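Local coordinates for tannase (Lactobacillus plantarum, PDB 3WA7), which is a tannase that probably hydrolyses the galloyl ester bonds of tannins, as an esterase of the alpha/beta-hydrolase fold, at residues Gln219-Asn224 / Leu257-Lys262; Phe348-Leu351 / Glu357-Leu360. One frame throughout, in Å; residues are numbered along the deposited sequence. Where two conformers were deposited one is given.

Contact 1 of 2, residues Gln219-Asn224 / Leu257-Lys262; sequences QFNGIN and LSLALK
N221 lays its carboxamide against one side of the helix segment 257-262, reaching S258, L259 and K262. The polar part rests on a single hydrogen bond: ND2 of N221 donates to OG of S258 over 2.9 Å, almost straight at 175° and in the plane of the amide. N221 can reach because CG stands anti to the backbone N (chi1 176°), which extends the amide across to S258. A serine suits the receiving position, since its hydroxyl also hydrogen-bonds the carboxylate of E217; accepting from N221 is consistent with passing its own proton to that carboxylate. Van der Waals contacts flank this bond. CD1 of L259 lies 4.0 Å from OD1 of N221. The aliphatic part of K262 crosses N221 at about a right angle, CD 3.5 Å from CB of N221, and its NZ bonds the carbonyl of A287; both hold for one of two modelled conformers and are less certain. N221 is the second residue of a type II turn, F220 to I223, closed by I223 N to F220 O (3.0 Å); G222, the third, takes a positive phi that favours glycine. The contact thus joins the point where the chain leaves helix 209-220, just ahead of strand 225-232, to helix 252-271, whose L261 packs on D213, M214 and E217 of helix 209-220 and on L374 of helix 373-377.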
ATOM      1  N   GLN A 219      12.300 -11.678 -11.290  1.00  5.23           N
ATOM      2  CA  GLN A 219      11.187 -11.690 -12.228  1.00  5.82           C
ATOM      3  C   GLN A 219      11.515 -11.244 -13.652  1.00  6.50           C
ATOM      4  O   GLN A 219      11.108 -11.895 -14.618  1.00  8.33           O
ATOM      5  CB  GLN A 219      10.048 -10.826 -11.692  1.00  4.62           C
ATOM      6  CG  GLN A 219       8.809 -10.822 -12.584  1.00  4.07           C
ATOM      7  CD  GLN A 219       7.628 -10.155 -11.914  1.00  3.41           C
ATOM      8  OE1 GLN A 219       7.289 -10.478 -10.777  1.00  5.64           O
ATOM      9  NE2 GLN A 219       6.988  -9.227 -12.618  1.00  5.01           N
ATOM     10  N   PHE A 220      12.267 -10.157 -13.791  1.00  5.50           N
ATOM     11  CA  PHE A 220      12.557  -9.632 -15.124  1.00  6.05           C
ATOM     12  C   PHE A 220      13.937  -9.855 -15.732  1.00  5.98           C
ATOM     13  O   PHE A 220      14.215  -9.348 -16.818  1.00  6.63           O
ATOM     14  CB  PHE A 220      12.219  -8.134 -15.164  1.00  6.15           C
ATOM     15  CG  PHE A 220      10.741  -7.845 -15.133  1.00  6.87           C
ATOM     16  CD1 PHE A 220      10.165  -7.174 -14.054  1.00  8.81           C
ATOM     17  CD2 PHE A 220       9.923  -8.236 -16.190  1.00  8.08           C
ATOM     18  CE1 PHE A 220       8.792  -6.894 -14.034  1.00  8.98           C
ATOM     19  CE2 PHE A 220       8.551  -7.961 -16.178  1.00  7.26           C
ATOM     20  CZ  PHE A 220       7.988  -7.288 -15.098  1.00  7.60           C
ATOM     21  N   ASN A 221      14.804 -10.605 -15.062  1.00  7.07           N
ATOM     22  CA  ASN A 221      16.120 -10.854 -15.633  1.00  7.59           C
ATOM     23  C   ASN A 221      15.930 -11.517 -16.993  1.00  8.41           C
ATOM     24  O   ASN A 221      15.100 -12.414 -17.141  1.00  7.55           O
ATOM     25  CB  ASN A 221      16.948 -11.764 -14.726  1.00  8.30           C
ATOM     26  CG  ASN A 221      18.282 -12.131 -15.340  1.00  8.41           C
ATOM     27  OD1 ASN A 221      18.468 -13.248 -15.827  1.00 10.64           O
ATOM     28  ND2 ASN A 221      19.218 -11.185 -15.335  1.00  9.00           N
ATOM     29  N   GLY A 222      16.695 -11.073 -17.985  1.00  8.53           N
ATOM     30  CA  GLY A 222      16.565 -11.646 -19.314  1.00 10.81           C
ATOM     31  C   GLY A 222      15.751 -10.757 -20.236  1.00 11.68           C
ATOM     32  O   GLY A 222      15.822 -10.884 -21.457  1.00 12.54           O
ATOM     33  N   ILE A 223      14.960  -9.868 -19.645  1.00 10.21           N
ATOM     34  CA  ILE A 223      14.141  -8.929 -20.404  1.00 10.99           C
ATOM     35  C   ILE A 223      14.893  -7.609 -20.277  1.00 11.42           C
ATOM     36  O   ILE A 223      14.788  -6.917 -19.263  1.00 12.39           O
ATOM     37  CB  ILE A 223      12.730  -8.822 -19.789  1.00 11.29           C
ATOM     38  CG1 ILE A 223      12.056 -10.200 -19.826  1.00 12.83           C
ATOM     39  CG2 ILE A 223      11.903  -7.791 -20.546  1.00 12.64           C
ATOM     40  CD1 ILE A 223      10.737 -10.279 -19.068  1.00 12.95           C
ATOM     41  N   ASN A 224      15.652  -7.266 -21.315  1.00 10.35           N
ATOM     42  CA  ASN A 224      16.491  -6.074 -21.283  1.00 12.04           C
ATOM     43  C   ASN A 224      15.940  -4.727 -21.726  1.00 11.95           C
ATOM     44  O   ASN A 224      16.640  -3.719 -21.643  1.00 14.03           O
ATOM     45  CB  ASN A 224      17.793  -6.370 -22.025  1.00 13.93           C
ATOM     46  CG  ASN A 224      18.506  -7.580 -21.461  1.00 15.41           C
ATOM     47  OD1 ASN A 224      18.604  -7.740 -20.245  1.00 15.99           O
ATOM     48  ND2 ASN A 224      19.009  -8.440 -22.339  1.00 18.16           N
ATOM     49  N   LEU A 257      24.283  -6.608 -13.238  1.00  9.78           N
ATOM     50  CA  LEU A 257      23.735  -6.281 -11.928  1.00  8.66           C
ATOM     51  C   LEU A 257      22.431  -7.059 -11.755  1.00  7.35           C
ATOM     52  O   LEU A 257      22.141  -7.585 -10.681  1.00  7.22           O
ATOM     53  CB  LEU A 257      23.471  -4.775 -11.831  1.00 10.00           C
ATOM     54  CG  LEU A 257      23.292  -4.190 -10.430  1.00 14.58           C
ATOM     55  CD1 LEU A 257      24.546  -4.450  -9.597  1.00 15.39           C
ATOM     56  CD2 LEU A 257      23.031  -2.693 -10.537  1.00 16.78           C
ATOM     57  N   SER A 258      21.659  -7.134 -12.834  1.00  7.06           N
ATOM     58  CA  SER A 258      20.390  -7.849 -12.830  1.00  6.65           C
ATOM     59  C   SER A 258      20.572  -9.323 -12.489  1.00  6.98           C
ATOM     60  O   SER A 258      19.826  -9.879 -11.687  1.00  7.08           O
ATOM     61  CB  SER A 258      19.716  -7.726 -14.196  1.00  8.01           C
ATOM     62  OG  SER A 258      18.580  -8.568 -14.280  1.00  9.01           O
ATOM     63  N   LEU A 259      21.560  -9.963 -13.103  1.00  5.51           N
ATOM     64  CA  LEU A 259      21.790 -11.377 -12.833  1.00  6.47           C
ATOM     65  C   LEU A 259      22.206 -11.590 -11.379  1.00  7.21           C
ATOM     66  O   LEU A 259      21.754 -12.532 -10.732  1.00  6.88           O
ATOM     67  CB  LEU A 259      22.861 -11.933 -13.777  1.00  6.63           C
ATOM     68  CG  LEU A 259      23.153 -13.435 -13.683  1.00  8.98           C
ATOM     69  CD1 LEU A 259      21.878 -14.230 -13.919  1.00  9.90           C
ATOM     70  CD2 LEU A 259      24.214 -13.812 -14.717  1.00  9.64           C
ATOM     71  N   ALA A 260      23.057 -10.704 -10.868  1.00  6.45           N
ATOM     72  CA  ALA A 260      23.526 -10.798  -9.490  1.00  8.26           C
ATOM     73  C   ALA A 260      22.375 -10.630  -8.500  1.00  7.44           C
ATOM     74  O   ALA A 260      22.312 -11.326  -7.483  1.00  7.97           O
ATOM     75  CB  ALA A 260      24.594  -9.740  -9.230  1.00  8.32           C
ATOM     76  N   LEU A 261      21.474  -9.697  -8.795  1.00  7.89           N
ATOM     77  CA  LEU A 261      20.325  -9.455  -7.931  1.00  5.76           C
ATOM     78  C   LEU A 261      19.395 -10.659  -7.956  1.00  5.49           C
ATOM     79  O   LEU A 261      18.877 -11.074  -6.918  1.00  5.75           O
ATOM     80  CB  LEU A 261      19.580  -8.192  -8.378  1.00  6.63           C
ATOM     81  CG  LEU A 261      20.213  -6.873  -7.906  1.00  5.63           C
ATOM     82  CD1 LEU A 261      19.705  -5.707  -8.738  1.00  6.92           C
ATOM     83  CD2 LEU A 261      19.889  -6.661  -6.435  1.00  7.36           C
ATOM     84  N   LYS A 262      19.194 -11.229  -9.140  1.00  6.93           N
ATOM     85  CA  LYS A 262      18.326 -12.395  -9.269  1.00  7.70           C
ATOM     86  C   LYS A 262      18.882 -13.566  -8.466  1.00  7.50           C
ATOM     87  O   LYS A 262      18.148 -14.246  -7.749  1.00  7.05           O
ATOM     88  CB  LYS A 262      18.184 -12.801 -10.738  1.00  8.00           C
ATOM     89  CG  LYS A 262      17.525 -14.163 -10.937  1.00  9.76           C
ATOM     90  CD  LYS A 262      17.121 -14.385 -12.390  1.00 12.05           C
ATOM     91  CE  LYS A 262      16.472 -15.750 -12.569  0.60 14.31           C
ATOM     92  NZ  LYS A 262      17.761 -16.785 -12.477  0.40 14.96           N
TER

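Contact 2 of 2, residues Phe348-Leu351 / Glu357-Leu360; sequences FDQL and ENNL
The carboxamide of N358 uses both of its ends on consecutive residues of the facing loop, one end on a side chain and the other on the backbone. Its ND2 donates in the amide plane to OD1 of D349 at 2.9 Å, but meets that oxygen from above the carboxylate, 45° out of its plane. Its OD1 receives a weak bond from the N of Q350, 3.2 Å away. That same backbone N makes a weak bond to the O of F348, across an inverse gamma turn centred on D349. An asparagine fits because it offers a donor and an acceptor side by side. Replacing it with a leucine would probably cost OD1 of D349 one of its donors, and Q350 N its weak acceptor, in a buried setting. Aspartate suits the other side as a multiple acceptor, bonded also by H370, T372 and the N of F371, while ND2 of N358 also serves the carbonyl of K369. Next to this, the E357 chain crosses F348 obliquely, its bend at chi2 (75°) putting CD near the ring edge, 3.7 Å from CD2. A phenylalanine suits this place, its ring packing among A212, K343 and T422; E357, whose OE2 hydrogen-bonds a glycerol probably from the crystallisation liquor, uses its polar end there. E357 lies near, without touching, the probable Ser-His-Asp triad, consistent with a place beside the active-site pocket of the alpha/beta-hydrolase fold.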
ATOM      1  N   PHE A 348      14.521  -0.039  -7.496  1.00  6.47           N
ATOM      2  CA  PHE A 348      14.179   0.782  -6.340  1.00  6.28           C
ATOM      3  C   PHE A 348      15.356   1.564  -5.767  1.00  6.54           C
ATOM      4  O   PHE A 348      15.269   2.779  -5.594  1.00  8.12           O
ATOM      5  CB  PHE A 348      13.540  -0.091  -5.253  1.00  5.76           C
ATOM      6  CG  PHE A 348      12.261  -0.754  -5.695  1.00  6.71           C
ATOM      7  CD1 PHE A 348      12.291  -1.874  -6.520  1.00  7.31           C
ATOM      8  CD2 PHE A 348      11.026  -0.211  -5.347  1.00  8.10           C
ATOM      9  CE1 PHE A 348      11.109  -2.446  -6.998  1.00  5.16           C
ATOM     10  CE2 PHE A 348       9.838  -0.773  -5.820  1.00  8.23           C
ATOM     11  CZ  PHE A 348       9.881  -1.892  -6.648  1.00  7.76           C
ATOM     12  N   ASP A 349      16.454   0.882  -5.465  1.00  6.74           N
ATOM     13  CA  ASP A 349      17.607   1.588  -4.929  1.00  6.91           C
ATOM     14  C   ASP A 349      18.538   1.968  -6.078  1.00  7.48           C
ATOM     15  O   ASP A 349      19.516   1.273  -6.359  1.00  6.65           O
ATOM     16  CB  ASP A 349      18.350   0.724  -3.907  1.00  7.43           C
ATOM     17  CG  ASP A 349      19.316   1.535  -3.060  1.00  6.57           C
ATOM     18  OD1 ASP A 349      19.614   2.685  -3.442  1.00  6.98           O
ATOM     19  OD2 ASP A 349      19.777   1.028  -2.018  1.00  5.03           O
ATOM     20  N   GLN A 350      18.215   3.070  -6.751  1.00  8.29           N
ATOM     21  CA  GLN A 350      19.025   3.533  -7.874  1.00  8.99           C
ATOM     22  C   GLN A 350      20.429   3.919  -7.425  1.00  8.26           C
ATOM     23  O   GLN A 350      20.611   4.504  -6.357  1.00  8.41           O
ATOM     24  CB  GLN A 350      18.337   4.708  -8.567  1.00 11.03           C
ATOM     25  CG  GLN A 350      17.341   4.298  -9.633  0.60 12.26           C
ATOM     26  CD  GLN A 350      18.025   3.921 -10.931  0.60 14.62           C
ATOM     27  OE1 GLN A 350      18.677   4.752 -11.563  0.60 16.08           O
ATOM     28  NE2 GLN A 350      17.886   2.662 -11.335  0.60 14.82           N
ATOM     29  N   LEU A 351      21.422   3.587  -8.246  1.00  8.02           N
ATOM     30  CA  LEU A 351      22.804   3.881  -7.900  1.00  9.46           C
ATOM     31  C   LEU A 351      23.078   5.372  -7.776  1.00 10.01           C
ATOM     32  O   LEU A 351      23.994   5.779  -7.056  1.00 10.56           O
ATOM     33  CB  LEU A 351      23.754   3.261  -8.929  1.00  8.43           C
ATOM     34  CG  LEU A 351      23.603   1.752  -9.139  1.00 10.43           C
ATOM     35  CD1 LEU A 351      24.722   1.260 -10.052  1.00 10.55           C
ATOM     36  CD2 LEU A 351      23.650   1.024  -7.803  1.00  9.29           C
ATOM     37  N   GLU A 357      12.000   5.979  -3.696  1.00  5.76           N
ATOM     38  CA  GLU A 357      12.427   5.313  -2.476  1.00  4.41           C
ATOM     39  C   GLU A 357      13.743   5.889  -1.946  1.00  5.57           C
ATOM     40  O   GLU A 357      13.946   5.957  -0.735  1.00  5.74           O
ATOM     41  CB  GLU A 357      12.561   3.802  -2.706  1.00  5.26           C
ATOM     42  CG  GLU A 357      11.238   3.071  -2.963  1.00  7.66           C
ATOM     43  CD  GLU A 357      10.686   3.303  -4.360  1.00  8.24           C
ATOM     44  OE1 GLU A 357      11.483   3.533  -5.290  1.00  7.60           O
ATOM     45  OE2 GLU A 357       9.451   3.231  -4.535  1.00 11.19           O
ATOM     46  N   ASN A 358      14.641   6.299  -2.840  1.00  5.08           N
ATOM     47  CA  ASN A 358      15.910   6.886  -2.399  1.00  5.76           C
ATOM     48  C   ASN A 358      15.607   8.158  -1.598  1.00  6.26           C
ATOM     49  O   ASN A 358      16.201   8.407  -0.545  1.00  6.57           O
ATOM     50  CB  ASN A 358      16.799   7.246  -3.601  1.00  5.74           C
ATOM     51  CG  ASN A 358      17.444   6.027  -4.250  1.00  6.79           C
ATOM     52  OD1 ASN A 358      17.309   5.807  -5.454  1.00  6.61           O
ATOM     53  ND2 ASN A 358      18.155   5.237  -3.455  1.00  6.37           N
ATOM     54  N   ASN A 359      14.670   8.951  -2.112  1.00  6.68           N
ATOM     55  CA  ASN A 359      14.252  10.209  -1.492  1.00  7.80           C
ATOM     56  C   ASN A 359      13.518   9.934  -0.176  1.00  7.12           C
ATOM     57  O   ASN A 359      13.651  10.689   0.785  1.00  6.93           O
ATOM     58  CB  ASN A 359      13.346  10.967  -2.469  1.00  6.48           C
ATOM     59  CG  ASN A 359      13.025  12.381  -2.021  1.00  8.21           C
ATOM     60  OD1 ASN A 359      11.999  12.935  -2.416  1.00  7.38           O
ATOM     61  ND2 ASN A 359      13.907  12.983  -1.222  1.00  8.09           N
ATOM     62  N   LEU A 360      12.739   8.856  -0.141  1.00  6.30           N
ATOM     63  CA  LEU A 360      12.018   8.474   1.073  1.00  5.24           C
ATOM     64  C   LEU A 360      13.009   8.232   2.208  1.00  5.27           C
ATOM     65  O   LEU A 360      12.767   8.620   3.352  1.00  5.19           O
ATOM     66  CB  LEU A 360      11.215   7.183   0.843  1.00  4.41           C
ATOM     67  CG  LEU A 360      10.718   6.473   2.109  1.00  3.43           C
ATOM     68  CD1 LEU A 360       9.644   7.325   2.792  1.00  4.52           C
ATOM     69  CD2 LEU A 360      10.164   5.093   1.742  1.00  3.88           C
TER

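Overall arrangement
The two contacts come in series along the chain, contact 1 closing before contact 2 opens, and both lie in the long insertion between strands 199-203 and 410-414, neighbours in the main sheet. Their centres are 18 Å apart and their nearest atoms about 4 Å, without touching. Helix 209-220 is common ground: contact 1 starts at its end, while D213 bonds the backbone N of F348 and A212 packs on its side chain. Helix 373-377 is shared too, through L374 and A375. Contact 1 joins the turn after helix 209-220 to helix 252-271 and is partly buried, whereas contact 2 is buried, its centre nearer the chain's centre (17 against 25 Å), so the two lie at different depths.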